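Local coordinates for protein cryptochrome DASH, chloroplast/mitochondrial (Arabidopsis thaliana, PDB 2IJG) that repairs cyclobutane pyrimidine dimers in single-stranded DNA as a photolyase, binds DNA without sequence specificity and may act as a photoreceptor, at residues K38-T43 / G136-F141; I44-N49 / V140-E145. All coordinates share one frame; numbering follows the deposited sequence.

Residues 38-43 lead into strand 42-46. The chain then forms strands 68-75 and 118-121, with helices 57-64, 93-112 and 124-134, before it returns as strand 137-143. Interaction 1 closes a loop of 92 residues at the start of the two strands. Interaction 2 closes a loop of 90 residues at their far end. The two loops cross rather than nest, as parallel pairing requires: the earlier part of each strand meets the earlier part of the other. Val140 and Phe141 serve both contacts, and Thr139 O to Ile44 N, 2.9 Å, is a probable hydrogen bond between them. Together they join the strands along their length.

Interaction 1 (K38-T43 / G136-F141)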
ATOM      1  N   LYS A  38     -10.535  10.700 -30.358  1.00 51.14           N
ATOM      2  CA  LYS A  38     -10.313  10.089 -31.659  1.00 51.16           C
ATOM      3  C   LYS A  38     -10.453   8.589 -31.447  1.00 51.18           C
ATOM      4  O   LYS A  38     -11.558   8.088 -31.231  1.00 51.98           O
ATOM      5  CB  LYS A  38      -8.918  10.424 -32.169  1.00 51.35           C
ATOM      6  N   GLY A  39      -9.328   7.882 -31.493  1.00 50.69           N
ATOM      7  CA  GLY A  39      -9.334   6.445 -31.285  1.00 49.43           C
ATOM      8  C   GLY A  39     -10.350   5.683 -32.113  1.00 48.59           C
ATOM      9  O   GLY A  39     -11.142   6.276 -32.848  1.00 49.29           O
ATOM     10  N   LYS A  40     -10.333   4.361 -31.992  1.00 46.84           N
ATOM     11  CA  LYS A  40     -11.257   3.525 -32.743  1.00 45.05           C
ATOM     12  C   LYS A  40     -11.205   2.087 -32.242  1.00 43.05           C
ATOM     13  O   LYS A  40     -10.180   1.636 -31.731  1.00 42.87           O
ATOM     14  CB  LYS A  40     -10.902   3.568 -34.233  1.00 45.93           C
ATOM     15  CG  LYS A  40     -11.817   2.737 -35.115  1.00 47.11           C
ATOM     16  CD  LYS A  40     -11.305   2.684 -36.549  1.00 48.49           C
ATOM     17  CE  LYS A  40     -12.166   1.760 -37.405  1.00 49.31           C
ATOM     18  NZ  LYS A  40     -11.605   1.565 -38.772  1.00 49.36           N
ATOM     19  N   GLY A  41     -12.315   1.372 -32.383  1.00 40.76           N
ATOM     20  CA  GLY A  41     -12.357  -0.011 -31.952  1.00 38.33           C
ATOM     21  C   GLY A  41     -12.493  -0.211 -30.455  1.00 36.96           C
ATOM     22  O   GLY A  41     -12.633   0.742 -29.685  1.00 36.61           O
ATOM     23  N   VAL A  42     -12.445  -1.471 -30.045  1.00 35.37           N
ATOM     24  CA  VAL A  42     -12.573  -1.837 -28.646  1.00 34.05           C
ATOM     25  C   VAL A  42     -11.217  -1.976 -27.967  1.00 32.94           C
ATOM     26  O   VAL A  42     -10.228  -2.345 -28.599  1.00 33.22           O
ATOM     27  CB  VAL A  42     -13.325  -3.177 -28.501  1.00 34.26           C
ATOM     28  CG1 VAL A  42     -13.355  -3.608 -27.048  1.00 34.05           C
ATOM     29  CG2 VAL A  42     -14.733  -3.038 -29.042  1.00 34.65           C
ATOM     30  N   THR A  43     -11.182  -1.669 -26.675  1.00 31.42           N
ATOM     31  CA  THR A  43      -9.961  -1.797 -25.891  1.00 29.70           C
ATOM     32  C   THR A  43     -10.316  -2.337 -24.518  1.00 28.83           C
ATOM     33  O   THR A  43     -11.374  -2.023 -23.969  1.00 28.46           O
ATOM     34  CB  THR A  43      -9.232  -0.450 -25.711  1.00 29.55           C
ATOM     35  OG1 THR A  43      -8.018  -0.664 -24.978  1.00 29.07           O
ATOM     36  CG2 THR A  43     -10.103   0.538 -24.951  1.00 28.36           C
ATOM     37  N   GLY A 136     -13.000  -8.597 -29.923  1.00 33.18           N
ATOM     38  CA  GLY A 136     -12.150  -8.053 -30.966  1.00 33.34           C
ATOM     39  C   GLY A 136     -11.396  -6.826 -30.493  1.00 33.44           C
ATOM     40  O   GLY A 136     -11.337  -5.816 -31.194  1.00 33.84           O
ATOM     41  N   ALA A 137     -10.814  -6.916 -29.302  1.00 33.03           N
ATOM     42  CA  ALA A 137     -10.067  -5.805 -28.725  1.00 32.75           C
ATOM     43  C   ALA A 137      -8.753  -5.549 -29.452  1.00 32.76           C
ATOM     44  O   ALA A 137      -8.003  -6.477 -29.752  1.00 32.33           O
ATOM     45  CB  ALA A 137      -9.801  -6.070 -27.248  1.00 31.75           C
ATOM     46  N   ARG A 138      -8.482  -4.279 -29.732  1.00 33.07           N
ATOM     47  CA  ARG A 138      -7.256  -3.893 -30.413  1.00 33.98           C
ATOM     48  C   ARG A 138      -6.097  -3.882 -29.428  1.00 33.07           C
ATOM     49  O   ARG A 138      -4.960  -4.179 -29.785  1.00 33.00           O
ATOM     50  CB  ARG A 138      -7.396  -2.497 -31.028  1.00 35.68           C
ATOM     51  CG  ARG A 138      -8.257  -2.441 -32.279  1.00 39.08           C
ATOM     52  CD  ARG A 138      -8.251  -1.047 -32.895  1.00 41.04           C
ATOM     53  NE  ARG A 138      -8.830  -1.050 -34.234  1.00 44.07           N
ATOM     54  CZ  ARG A 138      -8.978   0.033 -34.992  1.00 45.26           C
ATOM     55  NH1 ARG A 138      -8.591   1.221 -34.543  1.00 45.46           N
ATOM     56  NH2 ARG A 138      -9.508  -0.072 -36.202  1.00 46.95           N
ATOM     57  N   THR A 139      -6.398  -3.544 -28.181  1.00 31.53           N
ATOM     58  CA  THR A 139      -5.367  -3.467 -27.166  1.00 29.87           C
ATOM     59  C   THR A 139      -5.856  -3.786 -25.764  1.00 28.64           C
ATOM     60  O   THR A 139      -7.058  -3.836 -25.493  1.00 27.85           O
ATOM     61  CB  THR A 139      -4.773  -2.060 -27.120  1.00 30.08           C
ATOM     62  OG1 THR A 139      -5.832  -1.114 -26.922  1.00 31.01           O
ATOM     63  CG2 THR A 139      -4.044  -1.737 -28.415  1.00 30.01           C
ATOM     64  N   VAL A 140      -4.897  -4.013 -24.879  1.00 26.88           N
ATOM     65  CA  VAL A 140      -5.177  -4.271 -23.477  1.00 25.17           C
ATOM     66  C   VAL A 140      -4.266  -3.318 -22.722  1.00 24.10           C
ATOM     67  O   VAL A 140      -3.042  -3.463 -22.768  1.00 23.39           O
ATOM     68  CB  VAL A 140      -4.835  -5.715 -23.062  1.00 24.97           C
ATOM     69  CG1 VAL A 140      -4.904  -5.843 -21.545  1.00 24.90           C
ATOM     70  CG2 VAL A 140      -5.805  -6.689 -23.704  1.00 24.84           C
ATOM     71  N   PHE A 141      -4.862  -2.325 -22.067  1.00 22.90           N
ATOM     72  CA  PHE A 141      -4.105  -1.351 -21.287  1.00 22.77           C
ATOM     73  C   PHE A 141      -4.037  -1.763 -19.821  1.00 22.74           C
ATOM     74  O   PHE A 141      -4.939  -2.427 -19.313  1.00 22.07           O
ATOM     75  CB  PHE A 141      -4.736   0.044 -21.376  1.00 22.52           C
ATOM     76  CG  PHE A 141      -4.443   0.765 -22.660  1.00 22.92           C
ATOM     77  CD1 PHE A 141      -5.231   0.563 -23.787  1.00 22.41           C
ATOM     78  CD2 PHE A 141      -3.363   1.639 -22.744  1.00 22.92           C
ATOM     79  CE1 PHE A 141      -4.950   1.221 -24.978  1.00 22.32           C
ATOM     80  CE2 PHE A 141      -3.071   2.303 -23.934  1.00 23.27           C
ATOM     81  CZ  PHE A 141      -3.868   2.093 -25.052  1.00 23.14           C
TER
HETATM   82  O   HOH W   1     -11.880  -3.299 -32.015  1.00 33.90           O
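This is the N-terminal end of a pair of neighbouring parallel strands in the photolyase/cryptochrome alpha/beta domain, with Val42 and Thr43 set against Ala137, Arg138 and Thr139. The backbone is joined by Arg138 N, which donates to Val42 O at 2.8 Å, with 167° at the hydrogen. Ala137 CA adds a C-H...O contact to the same oxygen. A water links the other side of Val42 to the end of the preceding helix: Val42 N donates to it, and it donates to Gly136 O.

Thr43 and Thr139 join their hydroxyls on one face of the sheet, OG1 to OG1 at 3.0 Å. Either may be the donor. The two side chains are rotated differently, Thr43 OG1 anti to its own N and Thr139 OG1 between its N and carbonyl carbon (chi1 55°), and this brings both hydroxyls together between the strands. The Thr43 hydroxyl also meets the rim of the Phe141 ring in plane, OG1 to CD1 3.3 Å. Helix 57-64 packs on this face through Ala62, which touches both Thr43 and Phe141.

The sheet is Rossmann-like, with strand order 3-2-1-4-5, and strands 42-46 and 137-143 lie side by side in it. Thr43 also hydrogen-bonds through its backbone to Thr68 and Leu70 of strand 68-75, and Arg138 to Lys169 of strand 169-173. Gly136, with positive phi, is the C-prime residue of the Schellman motif that ends helix 124-134. The chain thus leaves that helix toward strand 137-143.

At the exposed end the extended Arg138 side chain reaches back past Lys40. Its NH2 lies 3.3 Å from Lys40 CD, so the contact is with the aliphatic part of the lysine. The two charged ends are also near, Lys40 NZ to Arg138 NH2 3.7 Å. Gly41 N lies over one face of the guanidinium.

Interaction 2 (I44-N49 / V140-E145); sequences ILWFRN and VFAHKE
Ile44 and Leu45 pair in parallel with Val140 and Phe141, and Trp46 comes beside Ala142. Phe141 N donates to Ile44 O at 2.7 Å, and Trp46 N donates to Phe141 O at 2.8 Å. Ile44 CB packs on Val140 CG2. The Trp46 ring meets Ala142 obliquely, CE3 to CB 3.5 Å.

Beyond the strands, the Arg48 guanidinium is sandwiched. With Arg48 CG between the backbone N and the carbonyl carbon (chi1 76°), Arg48 CD lies over the indole near its rim, and the guanidinium extends past the edge so that Trp46 CH2 faces it, 3.6 Å from its plane. Glu145 CG lies against the opposite face. Arg48 NH1 gives only a weak bond to His143 O, 3.0 Å and 125° at the hydrogen. Its stronger partner is Glu154, in a salt bridge. Glu154 OE1 also accepts from Glu145 N, so one carboxylate oxygen holds both the Arg48 guanidinium and the backbone of Glu145. Glu145 OE2 makes a salt bridge with Arg334. The Glu145 side chain is about 6 Å from that of Asp425, a probable FAD ligand.

Helices 124-134 and 148-163 pack against Trp46, while helix 57-64 covers the face of Leu45 and Phe141.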
ATOM      1  N   ILE A  44      -9.430  -3.160 -23.970  1.00 27.66           N
ATOM      2  CA  ILE A  44      -9.642  -3.737 -22.655  1.00 26.46           C
ATOM      3  C   ILE A  44      -8.744  -3.030 -21.656  1.00 26.22           C
ATOM      4  O   ILE A  44      -7.553  -2.838 -21.909  1.00 26.13           O
ATOM      5  CB  ILE A  44      -9.311  -5.240 -22.641  1.00 25.96           C
ATOM      6  CG1 ILE A  44     -10.258  -5.984 -23.586  1.00 25.50           C
ATOM      7  CG2 ILE A  44      -9.411  -5.782 -21.210  1.00 24.85           C
ATOM      8  CD1 ILE A  44      -9.984  -7.473 -23.703  1.00 25.87           C
ATOM      9  N   LEU A  45      -9.329  -2.629 -20.533  1.00 25.33           N
ATOM     10  CA  LEU A  45      -8.594  -1.953 -19.474  1.00 24.75           C
ATOM     11  C   LEU A  45      -8.488  -2.954 -18.327  1.00 24.43           C
ATOM     12  O   LEU A  45      -9.476  -3.249 -17.658  1.00 23.88           O
ATOM     13  CB  LEU A  45      -9.359  -0.715 -19.001  1.00 25.07           C
ATOM     14  CG  LEU A  45      -8.607   0.507 -18.463  1.00 25.33           C
ATOM     15  CD1 LEU A  45      -9.415   1.093 -17.322  1.00 23.80           C
ATOM     16  CD2 LEU A  45      -7.210   0.144 -17.992  1.00 24.41           C
ATOM     17  N   TRP A  46      -7.285  -3.478 -18.121  1.00 23.93           N
ATOM     18  CA  TRP A  46      -7.007  -4.459 -17.073  1.00 23.90           C
ATOM     19  C   TRP A  46      -6.457  -3.721 -15.850  1.00 24.29           C
ATOM     20  O   TRP A  46      -5.357  -3.182 -15.894  1.00 23.94           O
ATOM     21  CB  TRP A  46      -6.008  -5.476 -17.638  1.00 22.63           C
ATOM     22  CG  TRP A  46      -5.337  -6.367 -16.663  1.00 21.20           C
ATOM     23  CD1 TRP A  46      -5.883  -6.935 -15.547  1.00 21.13           C
ATOM     24  CD2 TRP A  46      -4.000  -6.866 -16.756  1.00 20.54           C
ATOM     25  NE1 TRP A  46      -4.965  -7.759 -14.938  1.00 20.58           N
ATOM     26  CE2 TRP A  46      -3.800  -7.734 -15.661  1.00 20.93           C
ATOM     27  CE3 TRP A  46      -2.948  -6.662 -17.663  1.00 20.70           C
ATOM     28  CZ2 TRP A  46      -2.589  -8.401 -15.444  1.00 19.95           C
ATOM     29  CZ3 TRP A  46      -1.746  -7.324 -17.450  1.00 20.60           C
ATOM     30  CH2 TRP A  46      -1.578  -8.183 -16.348  1.00 21.28           C
ATOM     31  N   PHE A  47      -7.217  -3.709 -14.755  1.00 25.01           N
ATOM     32  CA  PHE A  47      -6.807  -2.969 -13.563  1.00 26.76           C
ATOM     33  C   PHE A  47      -5.595  -3.366 -12.702  1.00 28.60           C
ATOM     34  O   PHE A  47      -4.562  -2.714 -12.780  1.00 31.80           O
ATOM     35  CB  PHE A  47      -8.031  -2.727 -12.676  1.00 25.38           C
ATOM     36  CG  PHE A  47      -8.826  -1.517 -13.087  1.00 24.57           C
ATOM     37  CD1 PHE A  47      -9.859  -1.622 -14.018  1.00 23.73           C
ATOM     38  CD2 PHE A  47      -8.494  -0.256 -12.593  1.00 22.97           C
ATOM     39  CE1 PHE A  47     -10.544  -0.491 -14.449  1.00 23.72           C
ATOM     40  CE2 PHE A  47      -9.173   0.882 -13.017  1.00 23.62           C
ATOM     41  CZ  PHE A  47     -10.202   0.765 -13.948  1.00 23.26           C
ATOM     42  N   ARG A  48      -5.696  -4.378 -11.856  1.00 29.62           N
ATOM     43  CA  ARG A  48      -4.534  -4.777 -11.040  1.00 30.05           C
ATOM     44  C   ARG A  48      -3.807  -3.658 -10.248  1.00 30.22           C
ATOM     45  O   ARG A  48      -2.854  -3.068 -10.741  1.00 33.18           O
ATOM     46  CB  ARG A  48      -3.502  -5.503 -11.938  1.00 29.34           C
ATOM     47  CG  ARG A  48      -2.679  -4.583 -12.847  1.00 27.90           C
ATOM     48  CD  ARG A  48      -1.857  -5.296 -13.926  1.00 25.83           C
ATOM     49  NE  ARG A  48      -0.893  -6.257 -13.401  1.00 24.25           N
ATOM     50  CZ  ARG A  48       0.401  -6.273 -13.713  1.00 23.71           C
ATOM     51  NH1 ARG A  48       0.907  -5.366 -14.541  1.00 22.10           N
ATOM     52  NH2 ARG A  48       1.188  -7.222 -13.226  1.00 22.21           N
ATOM     53  N   ASN A  49      -4.245  -3.371  -9.026  1.00 28.99           N
ATOM     54  CA  ASN A  49      -3.606  -2.350  -8.162  1.00 27.60           C
ATOM     55  C   ASN A  49      -3.556  -0.866  -8.543  1.00 25.92           C
ATOM     56  O   ASN A  49      -2.669  -0.127  -8.095  1.00 24.09           O
ATOM     57  CB  ASN A  49      -2.190  -2.796  -7.781  1.00 28.83           C
ATOM     58  CG  ASN A  49      -2.197  -3.923  -6.770  1.00 29.75           C
ATOM     59  OD1 ASN A  49      -2.750  -3.786  -5.678  1.00 30.92           O
ATOM     60  ND2 ASN A  49      -1.593  -5.046  -7.128  1.00 30.58           N
ATOM     61  N   VAL A 140      -4.897  -4.013 -24.879  1.00 26.88           N
ATOM     62  CA  VAL A 140      -5.177  -4.271 -23.477  1.00 25.17           C
ATOM     63  C   VAL A 140      -4.266  -3.318 -22.722  1.00 24.10           C
ATOM     64  O   VAL A 140      -3.042  -3.463 -22.768  1.00 23.39           O
ATOM     65  CB  VAL A 140      -4.835  -5.715 -23.062  1.00 24.97           C
ATOM     66  CG1 VAL A 140      -4.904  -5.843 -21.545  1.00 24.90           C
ATOM     67  CG2 VAL A 140      -5.805  -6.689 -23.704  1.00 24.84           C
ATOM     68  N   PHE A 141      -4.862  -2.325 -22.067  1.00 22.90           N
ATOM     69  CA  PHE A 141      -4.105  -1.351 -21.287  1.00 22.77           C
ATOM     70  C   PHE A 141      -4.037  -1.763 -19.821  1.00 22.74           C
ATOM     71  O   PHE A 141      -4.939  -2.427 -19.313  1.00 22.07           O
ATOM     72  CB  PHE A 141      -4.736   0.044 -21.376  1.00 22.52           C
ATOM     73  CG  PHE A 141      -4.443   0.765 -22.660  1.00 22.92           C
ATOM     74  CD1 PHE A 141      -5.231   0.563 -23.787  1.00 22.41           C
ATOM     75  CD2 PHE A 141      -3.363   1.639 -22.744  1.00 22.92           C
ATOM     76  CE1 PHE A 141      -4.950   1.221 -24.978  1.00 22.32           C
ATOM     77  CE2 PHE A 141      -3.071   2.303 -23.934  1.00 23.27           C
ATOM     78  CZ  PHE A 141      -3.868   2.093 -25.052  1.00 23.14           C
ATOM     79  N   ALA A 142      -2.966  -1.349 -19.151  1.00 22.45           N
ATOM     80  CA  ALA A 142      -2.756  -1.658 -17.738  1.00 22.34           C
ATOM     81  C   ALA A 142      -1.470  -0.977 -17.299  1.00 22.40           C
ATOM     82  O   ALA A 142      -0.675  -0.556 -18.138  1.00 22.15           O
ATOM     83  CB  ALA A 142      -2.636  -3.169 -17.534  1.00 21.55           C
ATOM     84  N   HIS A 143      -1.267  -0.863 -15.990  1.00 21.65           N
ATOM     85  CA  HIS A 143      -0.051  -0.242 -15.484  1.00 22.16           C
ATOM     86  C   HIS A 143       1.081  -1.257 -15.390  1.00 22.01           C
ATOM     87  O   HIS A 143       0.857  -2.444 -15.146  1.00 21.52           O
ATOM     88  CB  HIS A 143      -0.284   0.387 -14.105  1.00 22.61           C
ATOM     89  CG  HIS A 143      -0.894   1.754 -14.156  1.00 23.90           C
ATOM     90  ND1 HIS A 143      -2.240   1.978 -13.964  1.00 24.09           N
ATOM     91  CD2 HIS A 143      -0.339   2.969 -14.380  1.00 24.63           C
ATOM     92  CE1 HIS A 143      -2.489   3.271 -14.066  1.00 24.83           C
ATOM     93  NE2 HIS A 143      -1.352   3.896 -14.317  1.00 25.30           N
ATOM     94  N   LYS A 144       2.298  -0.773 -15.598  1.00 21.85           N
ATOM     95  CA  LYS A 144       3.495  -1.597 -15.532  1.00 21.89           C
ATOM     96  C   LYS A 144       3.858  -1.840 -14.067  1.00 22.03           C
ATOM     97  O   LYS A 144       3.831  -0.914 -13.257  1.00 20.27           O
ATOM     98  CB  LYS A 144       4.656  -0.874 -16.223  1.00 21.51           C
ATOM     99  CG  LYS A 144       5.982  -1.627 -16.211  1.00 21.06           C
ATOM    100  CD  LYS A 144       6.042  -2.667 -17.318  1.00 21.84           C
ATOM    101  CE  LYS A 144       7.325  -3.483 -17.250  1.00 20.16           C
ATOM    102  NZ  LYS A 144       7.362  -4.311 -16.012  1.00 19.32           N
ATOM    103  N   GLU A 145       4.184  -3.084 -13.731  1.00 22.44           N
ATOM    104  CA  GLU A 145       4.580  -3.431 -12.370  1.00 23.51           C
ATOM    105  C   GLU A 145       6.094  -3.651 -12.371  1.00 22.80           C
ATOM    106  O   GLU A 145       6.711  -3.666 -13.437  1.00 22.34           O
ATOM    107  CB  GLU A 145       3.850  -4.688 -11.909  1.00 25.23           C
ATOM    108  CG  GLU A 145       2.387  -4.446 -11.582  1.00 28.51           C
ATOM    109  CD  GLU A 145       2.223  -3.618 -10.328  1.00 30.59           C
ATOM    110  OE1 GLU A 145       1.070  -3.281  -9.975  1.00 31.57           O
ATOM    111  OE2 GLU A 145       3.255  -3.310  -9.691  1.00 31.64           O
TER
HETATM  112  O   HOH W   2      -0.962  -1.575 -10.881  1.00 25.50           O